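Local coordinates for peptidase S8 and S53, subtilisin, kexin, sedolisin (Mycobacterium smegmatis, PDB 4KG7), which is a mycosin, a subtilisin-like serine protease of the ESX-3 type VII secretion system, and probably cleaves peptide bonds with a catalytic triad, at residues W59-G64 with R333-D338; E205-I210 with L339-V344; R81-E86 with A113-P118. All coordinates share one frame; numbering follows the deposited sequence.

In the fold
Contact 1 opens first along the chain: the loop between helix 55-59 and strand 68-73 waits 269 residues for the end of helix 318-335. Nested inside that long closure, contact 3 shuts a short loop, bringing the approach to edge strand 85-90 against the chain that leaves helix 104-113. Contact 2 starts after contact 3 has closed and crosses contact 1, joining the entry to strand 209-213 to the start of helix 341-350. Contacts 1 and 2 meet at Arg333, whose NH2 forms a salt bridge with Asp207; contact 3 meets contact 1 lightly, Pro116 against Arg63. Contacts 2 and 3 both reach the seven-stranded parallel sheet but do not touch.

Contact 1: residues W59-G64 with R333-D338; sequences WQHSRG and RSKFPD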
ATOM      1  N   TRP A  59      21.238   0.340   1.267  1.00 12.78           N
ATOM      2  CA  TRP A  59      21.712   1.172   0.148  1.00 13.54           C
ATOM      3  C   TRP A  59      23.117   0.830  -0.360  1.00 14.76           C
ATOM      4  O   TRP A  59      23.485   1.209  -1.484  1.00 15.37           O
ATOM      5  CB  TRP A  59      21.638   2.655   0.494  1.00 13.22           C
ATOM      6  CG  TRP A  59      20.239   3.157   0.773  1.00 12.52           C
ATOM      7  CD1 TRP A  59      19.087   2.761   0.153  1.00 11.91           C
ATOM      8  CD2 TRP A  59      19.850   4.146   1.741  1.00 12.32           C
ATOM      9  NE1 TRP A  59      18.012   3.429   0.676  1.00 11.42           N
ATOM     10  CE2 TRP A  59      18.439   4.297   1.649  1.00 11.69           C
ATOM     11  CE3 TRP A  59      20.552   4.933   2.659  1.00 12.89           C
ATOM     12  CZ2 TRP A  59      17.716   5.184   2.468  1.00 11.64           C
ATOM     13  CZ3 TRP A  59      19.842   5.799   3.463  1.00 12.70           C
ATOM     14  CH2 TRP A  59      18.434   5.928   3.361  1.00 12.11           C
ATOM     15  N   GLN A  60      23.884   0.098   0.441  1.00 15.91           N
ATOM     16  CA  GLN A  60      25.143  -0.454  -0.000  1.00 17.15           C
ATOM     17  C   GLN A  60      24.970  -1.607  -0.979  1.00 16.88           C
ATOM     18  O   GLN A  60      25.919  -1.972  -1.670  1.00 18.07           O
ATOM     19  CB  GLN A  60      25.989  -0.890   1.204  1.00 18.38           C
ATOM     20  CG  GLN A  60      26.471   0.320   1.987  1.00 19.39           C
ATOM     21  CD  GLN A  60      27.283   1.254   1.095  1.00 20.50           C
ATOM     22  OE1 GLN A  60      28.223   0.817   0.436  1.00 22.41           O
ATOM     23  NE2 GLN A  60      26.880   2.517   1.018  1.00 20.52           N
ATOM     24  N   HIS A  61      23.756  -2.156  -1.071  1.00 15.86           N
ATOM     25  CA  HIS A  61      23.435  -3.196  -2.039  1.00 15.86           C
ATOM     26  C   HIS A  61      22.613  -2.697  -3.217  1.00 14.90           C
ATOM     27  O   HIS A  61      22.813  -3.144  -4.341  1.00 15.47           O
ATOM     28  CB  HIS A  61      22.697  -4.346  -1.335  1.00 15.91           C
ATOM     29  CG  HIS A  61      23.517  -5.007  -0.273  1.00 16.74           C
ATOM     30  ND1 HIS A  61      24.450  -5.978  -0.560  1.00 18.28           N
ATOM     31  CD2 HIS A  61      23.580  -4.809   1.065  1.00 17.06           C
ATOM     32  CE1 HIS A  61      25.060  -6.344   0.554  1.00 18.56           C
ATOM     33  NE2 HIS A  61      24.536  -5.669   1.558  1.00 18.40           N
ATOM     34  N   SER A  62      21.708  -1.763  -2.970  1.00 13.66           N
ATOM     35  CA  SER A  62      20.771  -1.315  -3.993  1.00 13.10           C
ATOM     36  C   SER A  62      20.095  -0.017  -3.566  1.00 12.58           C
ATOM     37  O   SER A  62      19.853   0.194  -2.374  1.00 11.79           O
ATOM     38  CB  SER A  62      19.710  -2.385  -4.236  1.00 12.93           C
ATOM     39  OG  SER A  62      18.807  -1.957  -5.230  1.00 12.84           O
ATOM     40  N   ARG A  63      19.778   0.825  -4.550  1.00 12.83           N
ATOM     41  CA  ARG A  63      18.953   2.020  -4.339  1.00 13.07           C
ATOM     42  C   ARG A  63      17.687   2.007  -5.234  1.00 11.72           C
ATOM     43  O   ARG A  63      16.971   2.998  -5.314  1.00 11.53           O
ATOM     44  CB  ARG A  63      19.771   3.281  -4.565  1.00 15.31           C
ATOM     45  CG  ARG A  63      20.729   3.506  -3.403  1.00 17.35           C
ATOM     46  CD  ARG A  63      21.667   4.654  -3.635  1.00 20.32           C
ATOM     47  NE  ARG A  63      21.050   5.964  -3.600  1.00 22.65           N
ATOM     48  CZ  ARG A  63      20.558   6.581  -2.518  1.00 23.82           C
ATOM     49  NH1 ARG A  63      20.488   5.983  -1.323  1.00 25.31           N
ATOM     50  NH2 ARG A  63      20.092   7.817  -2.652  1.00 24.48           N
ATOM     51  N   GLY A  64      17.449   0.886  -5.916  1.00 10.89           N
ATOM     52  CA  GLY A  64      16.236   0.711  -6.689  1.00 10.07           C
ATOM     53  C   GLY A  64      16.364   1.113  -8.158  1.00 10.13           C
ATOM     54  O   GLY A  64      15.364   1.257  -8.836  1.00  9.48           O
ATOM     55  N   ARG A 333      14.316  -6.146  -6.498  1.00  8.15           N
ATOM     56  CA  ARG A 333      14.222  -6.360  -7.947  1.00  8.49           C
ATOM     57  C   ARG A 333      15.332  -5.691  -8.724  1.00  8.98           C
ATOM     58  O   ARG A 333      15.720  -6.206  -9.780  1.00  9.56           O
ATOM     59  CB  ARG A 333      12.860  -5.930  -8.494  1.00  8.07           C
ATOM     60  CG  ARG A 333      11.684  -6.592  -7.807  1.00  7.65           C
ATOM     61  CD  ARG A 333      10.516  -6.725  -8.753  1.00  7.56           C
ATOM     62  NE  ARG A 333      10.677  -7.890  -9.613  1.00  7.84           N
ATOM     63  CZ  ARG A 333       9.702  -8.390 -10.367  1.00  7.90           C
ATOM     64  NH1 ARG A 333       8.545  -7.760 -10.474  1.00  7.72           N
ATOM     65  NH2 ARG A 333       9.904  -9.489 -11.061  1.00  8.29           N
ATOM     66  N   SER A 334      15.871  -4.582  -8.224  1.00  9.07           N
ATOM     67  CA  SER A 334      17.005  -3.944  -8.864  1.00  9.81           C
ATOM     68  C   SER A 334      18.266  -4.790  -8.708  1.00 10.36           C
ATOM     69  O   SER A 334      19.014  -4.956  -9.659  1.00 10.81           O
ATOM     70  CB  SER A 334      17.237  -2.550  -8.284  1.00  9.84           C
ATOM     71  OG  SER A 334      18.349  -1.903  -8.861  1.00 10.63           O
ATOM     72  N   LYS A 335      18.501  -5.311  -7.517  1.00 10.47           N
ATOM     73  CA  LYS A 335      19.696  -6.117  -7.265  1.00 11.34           C
ATOM     74  C   LYS A 335      19.629  -7.460  -7.967  1.00 11.60           C
ATOM     75  O   LYS A 335      20.654  -7.953  -8.488  1.00 12.08           O
ATOM     76  CB  LYS A 335      19.940  -6.323  -5.776  1.00 11.78           C
ATOM     77  CG  LYS A 335      21.166  -7.193  -5.570  1.00 13.08           C
ATOM     78  CD  LYS A 335      21.773  -7.138  -4.198  1.00 13.95           C
ATOM     79  CE  LYS A 335      22.978  -8.051  -4.166  1.00 15.15           C
ATOM     80  NZ  LYS A 335      23.449  -8.320  -2.787  1.00 15.95           N
ATOM     81  N   PHE A 336      18.425  -8.035  -8.001  1.00 11.13           N
ATOM     82  CA  PHE A 336      18.218  -9.355  -8.591  1.00 11.50           C
ATOM     83  C   PHE A 336      17.147  -9.240  -9.676  1.00 11.21           C
ATOM     84  O   PHE A 336      16.007  -9.665  -9.497  1.00 10.50           O
ATOM     85  CB  PHE A 336      17.780 -10.345  -7.526  1.00 11.58           C
ATOM     86  CG  PHE A 336      18.733 -10.490  -6.382  1.00 12.12           C
ATOM     87  CD1 PHE A 336      19.919 -11.171  -6.529  1.00 13.09           C
ATOM     88  CD2 PHE A 336      18.409  -9.985  -5.142  1.00 12.01           C
ATOM     89  CE1 PHE A 336      20.798 -11.291  -5.454  1.00 13.55           C
ATOM     90  CE2 PHE A 336      19.257 -10.132  -4.069  1.00 12.46           C
ATOM     91  CZ  PHE A 336      20.444 -10.789  -4.220  1.00 13.19           C
ATOM     92  N   PRO A 337      17.515  -8.661 -10.823  1.00 11.46           N
ATOM     93  CA  PRO A 337      16.511  -8.311 -11.850  1.00 11.60           C
ATOM     94  C   PRO A 337      15.883  -9.469 -12.610  1.00 12.27           C
ATOM     95  O   PRO A 337      14.856  -9.274 -13.249  1.00 12.39           O
ATOM     96  CB  PRO A 337      17.279  -7.393 -12.805  1.00 12.07           C
ATOM     97  CG  PRO A 337      18.671  -7.800 -12.623  1.00 12.41           C
ATOM     98  CD  PRO A 337      18.862  -8.176 -11.196  1.00 12.07           C
ATOM     99  N   ASP A 338      16.426 -10.660 -12.453  1.00 13.12           N
ATOM    100  CA  ASP A 338      15.906 -11.810 -13.135  1.00 14.12           C
ATOM    101  C   ASP A 338      14.910 -12.597 -12.304  1.00 12.86           C
ATOM    102  O   ASP A 338      14.239 -13.481 -12.839  1.00 13.07           O
ATOM    103  CB  ASP A 338      17.050 -12.696 -13.624  1.00 16.20           C
ATOM    104  CG  ASP A 338      17.830 -12.052 -14.763  1.00 18.39           C
ATOM    105  OD1 ASP A 338      17.291 -11.118 -15.407  1.00 20.91           O
ATOM    106  OD2 ASP A 338      18.953 -12.483 -15.033  1.00 22.42           O
TER
HETATM  107  O   HOH W   1      25.794  -6.461  -2.907  1.00 38.01           O
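His61 and Lys335 lie alongside each other, their ends turned in one direction, with His61 CB 4.1 Å from Lys335 CD. At their ends Lys335 NZ gives His61 ND1 a weak hydrogen bond of 3.4 Å, approaching the imidazole obliquely. A water bridges the same two atoms, 2.7 Å from His61 ND1 and accepting from Lys335 NZ at 3.0 Å. The lysine reaches this far because its chain is extended all the way out from a CG anti to the backbone N (chi1 179°); the same NZ also bonds to Leu374 O in helix 370-375.

Next along the loop, Ser62 OG lies 3.5 Å from Ser334 CB. This hydroxyl bonds to Leu331 O and also accepts from Gly64 N at 3.2 Å, an ST turn that curls the loop against the last turn of helix 318-335. Gly64 then passes Ser334, Gly64 C lying 3.7 Å from Ser334 OG. At the phi of 93° of Gly64 a side chain would press on the carbonyl O of Arg63, which calls for glycine.

Ser334 OG bonds to Ala65 O of the loop as Ser62 does to Leu331 of the helix, so polar links to carbonyls just beyond the segments join the two parts, while the direct His-Lys bond is weak.

Contact 2: residues E205-I210 with L339-V344; sequences EKDAVI and LTARQV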
ATOM      1  N   GLU A 205       1.093 -12.851 -15.487  1.00 11.70           N
ATOM      2  CA  GLU A 205       1.442 -12.529 -16.856  1.00 12.42           C
ATOM      3  C   GLU A 205       2.365 -11.326 -16.920  1.00 11.68           C
ATOM      4  O   GLU A 205       3.341 -11.341 -17.691  1.00 12.35           O
ATOM      5  CB  GLU A 205       0.208 -12.244 -17.690  1.00 13.28           C
ATOM      6  CG  GLU A 205       0.560 -11.866 -19.124  1.00 14.66           C
ATOM      7  CD  GLU A 205      -0.613 -11.848 -20.076  1.00 16.32           C
ATOM      8  OE1 GLU A 205      -1.668 -12.441 -19.756  1.00 18.25           O
ATOM      9  OE2 GLU A 205      -0.473 -11.258 -21.183  1.00 18.18           O
ATOM     10  N   LYS A 206       2.087 -10.284 -16.123  1.00 10.61           N
ATOM     11  CA  LYS A 206       2.937  -9.096 -16.145  1.00 10.44           C
ATOM     12  C   LYS A 206       4.022  -9.119 -15.068  1.00  9.78           C
ATOM     13  O   LYS A 206       4.852  -8.216 -15.027  1.00  9.72           O
ATOM     14  CB  LYS A 206       2.114  -7.824 -16.062  1.00 10.73           C
ATOM     15  CG  LYS A 206       1.039  -7.685 -17.154  1.00 11.48           C
ATOM     16  CD  LYS A 206       1.591  -7.657 -18.565  1.00 12.35           C
ATOM     17  CE  LYS A 206       2.428  -6.424 -18.826  1.00 13.30           C
ATOM     18  NZ  LYS A 206       2.909  -6.344 -20.249  1.00 14.94           N
ATOM     19  N   ASP A 207       4.007 -10.131 -14.210  1.00  9.33           N
ATOM     20  CA  ASP A 207       5.118 -10.400 -13.297  1.00  9.33           C
ATOM     21  C   ASP A 207       5.394  -9.265 -12.326  1.00  8.64           C
ATOM     22  O   ASP A 207       6.549  -9.033 -11.946  1.00  8.44           O
ATOM     23  CB  ASP A 207       6.406 -10.747 -14.076  1.00 10.04           C
ATOM     24  CG  ASP A 207       7.504 -11.343 -13.176  1.00 10.46           C
ATOM     25  OD1 ASP A 207       7.202 -12.245 -12.381  1.00 10.77           O
ATOM     26  OD2 ASP A 207       8.670 -10.909 -13.308  1.00 11.33           O
ATOM     27  N   ALA A 208       4.341  -8.572 -11.884  1.00  8.07           N
ATOM     28  CA  ALA A 208       4.498  -7.480 -10.915  1.00  7.46           C
ATOM     29  C   ALA A 208       4.342  -7.969  -9.491  1.00  7.13           C
ATOM     30  O   ALA A 208       3.464  -8.785  -9.225  1.00  7.07           O
ATOM     31  CB  ALA A 208       3.480  -6.390 -11.198  1.00  7.49           C
ATOM     32  N   VAL A 209       5.192  -7.466  -8.595  1.00  6.67           N
ATOM     33  CA  VAL A 209       4.994  -7.661  -7.171  1.00  6.28           C
ATOM     34  C   VAL A 209       3.946  -6.649  -6.690  1.00  5.90           C
ATOM     35  O   VAL A 209       4.157  -5.438  -6.774  1.00  5.85           O
ATOM     36  CB  VAL A 209       6.304  -7.444  -6.388  1.00  6.37           C
ATOM     37  CG1 VAL A 209       6.038  -7.507  -4.891  1.00  6.30           C
ATOM     38  CG2 VAL A 209       7.309  -8.504  -6.773  1.00  6.79           C
ATOM     39  N   ILE A 210       2.831  -7.161  -6.174  1.00  5.75           N
ATOM     40  CA  ILE A 210       1.737  -6.318  -5.731  1.00  5.46           C
ATOM     41  C   ILE A 210       1.736  -6.341  -4.207  1.00  5.41           C
ATOM     42  O   ILE A 210       1.701  -7.397  -3.588  1.00  5.70           O
ATOM     43  CB  ILE A 210       0.369  -6.802  -6.244  1.00  5.59           C
ATOM     44  CG1 ILE A 210       0.347  -6.973  -7.785  1.00  5.65           C
ATOM     45  CG2 ILE A 210      -0.751  -5.867  -5.791  1.00  5.55           C
ATOM     46  CD1 ILE A 210      -0.893  -7.693  -8.269  1.00  5.91           C
ATOM     47  N   LEU A 339      14.765 -12.263 -11.028  1.00 11.56           N
ATOM     48  CA  LEU A 339      13.785 -12.948 -10.193  1.00 10.80           C
ATOM     49  C   LEU A 339      12.370 -12.619 -10.649  1.00 10.13           C
ATOM     50  O   LEU A 339      12.046 -11.473 -11.004  1.00  9.68           O
ATOM     51  CB  LEU A 339      13.927 -12.549  -8.710  1.00 10.52           C
ATOM     52  CG  LEU A 339      15.240 -12.975  -8.045  1.00 10.85           C
ATOM     53  CD1 LEU A 339      15.208 -12.522  -6.587  1.00 10.61           C
ATOM     54  CD2 LEU A 339      15.461 -14.484  -8.221  1.00 11.35           C
ATOM     55  N   THR A 340      11.509 -13.627 -10.617  1.00  9.79           N
ATOM     56  CA  THR A 340      10.054 -13.422 -10.818  1.00  9.39           C
ATOM     57  C   THR A 340       9.438 -12.775  -9.587  1.00  8.84           C
ATOM     58  O   THR A 340      10.033 -12.765  -8.524  1.00  8.58           O
ATOM     59  CB  THR A 340       9.334 -14.763 -11.065  1.00  9.73           C
ATOM     60  OG1 THR A 340       9.417 -15.554  -9.874  1.00  9.76           O
ATOM     61  CG2 THR A 340       9.941 -15.477 -12.231  1.00 10.34           C
ATOM     62  N   ALA A 341       8.217 -12.291  -9.744  1.00  8.55           N
ATOM     63  CA  ALA A 341       7.500 -11.714  -8.631  1.00  8.09           C
ATOM     64  C   ALA A 341       7.339 -12.749  -7.528  1.00  8.14           C
ATOM     65  O   ALA A 341       7.487 -12.411  -6.362  1.00  7.72           O
ATOM     66  CB  ALA A 341       6.138 -11.194  -9.062  1.00  8.01           C
ATOM     67  N   ARG A 342       7.066 -14.005  -7.874  1.00  8.69           N
ATOM     68  CA  ARG A 342       6.902 -15.012  -6.797  1.00  8.92           C
ATOM     69  C   ARG A 342       8.219 -15.175  -6.041  1.00  8.95           C
ATOM     70  O   ARG A 342       8.225 -15.315  -4.809  1.00  8.79           O
ATOM     71  CB  ARG A 342       6.474 -16.373  -7.315  1.00  9.72           C
ATOM     72  CG  ARG A 342       5.074 -16.465  -7.880  1.00 10.13           C
ATOM     73  CD  ARG A 342       4.876 -17.834  -8.430  1.00 11.00           C
ATOM     74  NE  ARG A 342       3.517 -18.210  -8.778  1.00 11.42           N
ATOM     75  CZ  ARG A 342       3.110 -18.569  -9.995  1.00 11.87           C
ATOM     76  NH1 ARG A 342       3.925 -18.576 -11.037  1.00 12.31           N
ATOM     77  NH2 ARG A 342       1.856 -18.958 -10.150  1.00 12.40           N
ATOM     78  N   GLN A 343       9.330 -15.182  -6.768  1.00  9.07           N
ATOM     79  CA  GLN A 343      10.646 -15.336  -6.130  1.00  9.35           C
ATOM     80  C   GLN A 343      10.929 -14.145  -5.230  1.00  8.98           C
ATOM     81  O   GLN A 343      11.490 -14.306  -4.155  1.00  9.03           O
ATOM     82  CB  GLN A 343      11.756 -15.499  -7.163  1.00  9.81           C
ATOM     83  CG  GLN A 343      11.783 -16.861  -7.815  1.00 10.40           C
ATOM     84  CD  GLN A 343      12.814 -16.940  -8.931  1.00 11.07           C
ATOM     85  OE1 GLN A 343      12.747 -16.193  -9.909  1.00 11.32           O
ATOM     86  NE2 GLN A 343      13.768 -17.859  -8.807  1.00 11.72           N
ATOM     87  N   VAL A 344      10.518 -12.943  -5.652  1.00  8.72           N
ATOM     88  CA  VAL A 344      10.774 -11.750  -4.867  1.00  8.47           C
ATOM     89  C   VAL A 344       9.962 -11.779  -3.581  1.00  8.29           C
ATOM     90  O   VAL A 344      10.496 -11.489  -2.504  1.00  8.40           O
ATOM     91  CB  VAL A 344      10.449 -10.468  -5.675  1.00  8.25           C
ATOM     92  CG1 VAL A 344      10.497  -9.226  -4.792  1.00  7.97           C
ATOM     93  CG2 VAL A 344      11.402 -10.313  -6.850  1.00  8.60           C
TER
HETATM   94  O   HOH W   2       5.732 -14.664 -10.501  1.00 13.07           O
HETATM   95  O   HOH W   3      10.914 -12.292 -14.204  1.00 34.27           O
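A helix N terminus receives an aspartate from another part of the chain: Asp207 OD1 accepts from Ala341 N, in the first turn of helix 341-350, at 2.8 Å. The bond is nearly straight, 172° at the hydrogen, although the N-H meets the oxygen from above the carboxylate plane, 36° out of it. Asp207 has positive phi just after helix 193-205, and its CG stands anti to the backbone N (chi1 -167°), which carries the carboxylate across to the helix. OD1 also lies 3.6 Å from Thr340 CB, and a water that weakly donates to it accepts from Arg342 N. The other oxygen, OD2, forms a salt bridge with Arg333 of helix 318-335, whose NH2 also binds Leu339 O. With the Arg333 guanidinium and the N-terminal end of the helix both facing it, the carboxylate probably stays ionised.

The helix has its own cap as well. Thr340 and Gln343 form a capping box: Gln343 N donates to Thr340 OG1 at 3.1 Å, and Thr340 N donates to Gln343 OE1 at 2.9 Å, in the carbonyl plane and on a lone pair. In the subtilisin-like fold, strand 209-213 is an inner strand of the parallel sheet, and the turn leading into it is where the helix start packs.

Beyond the polar bonds the contact becomes apolar. Ala341 CB faces the turn and rests 3.6 Å from Ala208 O. Val209 touches through a single methyl: CG2 lies 3.7 Å from Ala341 CB and 3.8 Å from Val344 CG1, wedged between residues one helical turn apart. Val332 and Arg333 of helix 318-335 touch Val344 too, while Val345 packs on Val209.

Contact 3: residues R81-E86 with A113-P118; sequences RLPNVE and AGQPGP
Gln115 O is gripped by two nitrogens of Arg81, NE at 2.8 Å and NH2 at 3.1 Å. The oxygen lies in the guanidinium plane, 1° out of it, so the arginine takes it side-on. Relative to the carbonyl the two donors differ: NH2 is in its plane, whereas NE stands 36° above. Bends at chi2 (-61°) and chi3 fold the arginine chain back to reach this oxygen, and Gly117 CA and Pro118 CD lie over one guanidinium face. Asp119 takes NH1 in a salt bridge, which together with the two bonds to Gln115 O limits rotation of the group and probably balances its charge.

The backbones meet beside this grip, where Gln115 N donates to Arg81 O at 2.9 Å, in the carbonyl plane. Gly114 CA brings a C-H to the same oxygen. The Pro83 ring lies across the Gln115 chain, Pro83 CD 3.6 Å from Gln115 CG. Farther along, Asn84 ND2 is shared with Ala128 O, its stronger partner, and gives Ala113 O a bond of 3.1 Å, tilted from the carbonyl plane; buried Asn84 OD1 has no partner. Gln115 NE2 turns mainly to Pro126 O and adds a weak bond to Ala113 O.

Leu82 and Ala113 both pack on Leu130 of strand 129-134, placing the contact where the lead into edge strand 85-90 meets the exit of helix 104-113, with strand 292-293 against Arg81 and Leu82.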
ATOM      1  N   ARG A  81      11.367  16.862  -3.449  1.00 13.08           N
ATOM      2  CA  ARG A  81      11.725  15.547  -2.919  1.00 12.48           C
ATOM      3  C   ARG A  81      11.087  14.415  -3.720  1.00 12.25           C
ATOM      4  O   ARG A  81      11.394  13.242  -3.488  1.00 12.11           O
ATOM      5  CB  ARG A  81      11.330  15.458  -1.454  1.00 12.22           C
ATOM      6  CG  ARG A  81      11.910  16.570  -0.595  1.00 12.70           C
ATOM      7  CD  ARG A  81      13.427  16.604  -0.571  1.00 13.23           C
ATOM      8  NE  ARG A  81      14.046  15.582   0.268  1.00 13.04           N
ATOM      9  CZ  ARG A  81      14.326  15.706   1.565  1.00 12.83           C
ATOM     10  NH1 ARG A  81      14.045  16.824   2.225  1.00 13.16           N
ATOM     11  NH2 ARG A  81      14.888  14.695   2.207  1.00 12.47           N
ATOM     12  N   LEU A  82      10.205  14.772  -4.663  1.00 12.28           N
ATOM     13  CA  LEU A  82       9.582  13.819  -5.580  1.00 12.19           C
ATOM     14  C   LEU A  82       9.594  14.360  -7.009  1.00 13.29           C
ATOM     15  O   LEU A  82       8.553  14.679  -7.573  1.00 13.76           O
ATOM     16  CB  LEU A  82       8.155  13.503  -5.153  1.00 11.51           C
ATOM     17  CG  LEU A  82       8.026  12.650  -3.908  1.00 10.91           C
ATOM     18  CD1 LEU A  82       6.625  12.796  -3.325  1.00 10.85           C
ATOM     19  CD2 LEU A  82       8.421  11.190  -4.180  1.00 10.58           C
ATOM     20  N   PRO A  83      10.790  14.458  -7.596  1.00 14.74           N
ATOM     21  CA  PRO A  83      10.977  14.827  -8.987  1.00 16.26           C
ATOM     22  C   PRO A  83      10.884  13.583  -9.890  1.00 17.20           C
ATOM     23  O   PRO A  83      11.043  13.676 -11.123  1.00 20.91           O
ATOM     24  CB  PRO A  83      12.411  15.349  -8.975  1.00 16.42           C
ATOM     25  CG  PRO A  83      13.105  14.461  -7.993  1.00 15.79           C
ATOM     26  CD  PRO A  83      12.071  14.185  -6.922  1.00 14.95           C
ATOM     27  N   ASN A  84      10.690  12.407  -9.293  1.00 17.79           N
ATOM     28  CA  ASN A  84      10.790  11.148 -10.019  1.00 17.65           C
ATOM     29  C   ASN A  84       9.418  10.496 -10.195  1.00 17.02           C
ATOM     30  O   ASN A  84       9.302   9.253 -10.099  1.00 17.91           O
ATOM     31  CB  ASN A  84      11.763  10.185  -9.301  1.00 18.02           C
ATOM     32  CG  ASN A  84      11.408   9.942  -7.834  1.00 18.04           C
ATOM     33  OD1 ASN A  84      10.889  10.823  -7.149  1.00 18.24           O
ATOM     34  ND2 ASN A  84      11.747   8.750  -7.340  1.00 17.50           N
ATOM     35  N   VAL A  85       8.387  11.329 -10.431  1.00 16.55           N
ATOM     36  CA  VAL A  85       6.999  10.817 -10.576  1.00 15.06           C
ATOM     37  C   VAL A  85       6.367  11.057 -11.948  1.00 14.63           C
ATOM     38  O   VAL A  85       6.289  12.194 -12.448  1.00 17.34           O
ATOM     39  CB  VAL A  85       6.055  11.416  -9.524  1.00 14.52           C
ATOM     40  CG1 VAL A  85       4.746  10.631  -9.469  1.00 13.96           C
ATOM     41  CG2 VAL A  85       6.723  11.459  -8.161  1.00 14.77           C
ATOM     42  N   GLU A  86       5.892   9.968 -12.524  1.00 13.43           N
ATOM     43  CA  GLU A  86       5.307   9.893 -13.861  0.50 13.08           C
ATOM     44  C   GLU A  86       3.783   9.884 -13.716  1.00 12.21           C
ATOM     45  O   GLU A  86       3.248   9.253 -12.796  1.00 10.85           O
ATOM     46  CB  GLU A  86       5.804   8.597 -14.556  0.50 13.31           C
ATOM     47  CG  GLU A  86       5.151   8.257 -15.897  0.50 13.76           C
ATOM     48  CD  GLU A  86       5.618   6.929 -16.498  0.50 13.95           C
ATOM     49  OE1 GLU A  86       6.552   6.296 -15.957  0.50 14.12           O
ATOM     50  OE2 GLU A  86       5.039   6.498 -17.510  0.50 13.95           O
ATOM     51  N   ALA A 113      10.188   6.233  -2.626  1.00  7.01           N
ATOM     52  CA  ALA A 113      11.265   6.719  -3.497  1.00  7.70           C
ATOM     53  C   ALA A 113      11.461   8.222  -3.389  1.00  8.06           C
ATOM     54  O   ALA A 113      12.028   8.842  -4.294  1.00  8.71           O
ATOM     55  CB  ALA A 113      10.970   6.339  -4.927  1.00  7.76           C
ATOM     56  N   GLY A 114      11.118   8.810  -2.245  1.00  8.10           N
ATOM     57  CA  GLY A 114      11.509  10.194  -1.978  1.00  8.54           C
ATOM     58  C   GLY A 114      13.034  10.371  -1.978  1.00  9.24           C
ATOM     59  O   GLY A 114      13.777   9.442  -1.697  1.00  9.17           O
ATOM     60  N   GLN A 115      13.473  11.578  -2.292  1.00  9.97           N
ATOM     61  CA  GLN A 115      14.889  11.844  -2.449  1.00 11.05           C
ATOM     62  C   GLN A 115      15.521  12.258  -1.145  1.00 11.77           C
ATOM     63  O   GLN A 115      14.893  12.932  -0.323  1.00 11.91           O
ATOM     64  CB  GLN A 115      15.105  12.933  -3.487  1.00 11.47           C
ATOM     65  CG  GLN A 115      14.592  12.556  -4.859  1.00 11.46           C
ATOM     66  CD  GLN A 115      15.228  11.272  -5.340  1.00 11.51           C
ATOM     67  OE1 GLN A 115      16.462  11.235  -5.561  1.00 12.96           O
ATOM     68  NE2 GLN A 115      14.425  10.224  -5.492  1.00 11.15           N
ATOM     69  N   PRO A 116      16.786  11.868  -0.941  1.00 12.75           N
ATOM     70  CA  PRO A 116      17.538  12.416   0.185  1.00 13.70           C
ATOM     71  C   PRO A 116      17.691  13.917  -0.010  1.00 14.76           C
ATOM     72  O   PRO A 116      17.499  14.432  -1.101  1.00 15.33           O
ATOM     73  CB  PRO A 116      18.890  11.699   0.103  1.00 14.16           C
ATOM     74  CG  PRO A 116      18.996  11.268  -1.310  1.00 14.06           C
ATOM     75  CD  PRO A 116      17.595  10.922  -1.735  1.00 12.99           C
ATOM     76  N   GLY A 117      18.022  14.617   1.055  1.00 15.93           N
ATOM     77  CA  GLY A 117      18.098  16.064   0.999  1.00 16.66           C
ATOM     78  C   GLY A 117      18.839  16.594   2.208  1.00 17.38           C
ATOM     79  O   GLY A 117      19.624  15.864   2.836  1.00 17.49           O
ATOM     80  N   PRO A 118      18.579  17.866   2.563  1.00 17.83           N
ATOM     81  CA  PRO A 118      19.331  18.531   3.622  1.00 18.58           C
ATOM     82  C   PRO A 118      18.787  18.208   5.017  1.00 17.72           C
ATOM     83  O   PRO A 118      18.558  19.101   5.840  1.00 18.80           O
ATOM     84  CB  PRO A 118      19.148  20.007   3.267  1.00 19.26           C
ATOM     85  CG  PRO A 118      17.779  20.069   2.688  1.00 18.80           C
ATOM     86  CD  PRO A 118      17.582  18.767   1.950  1.00 18.11           C
TER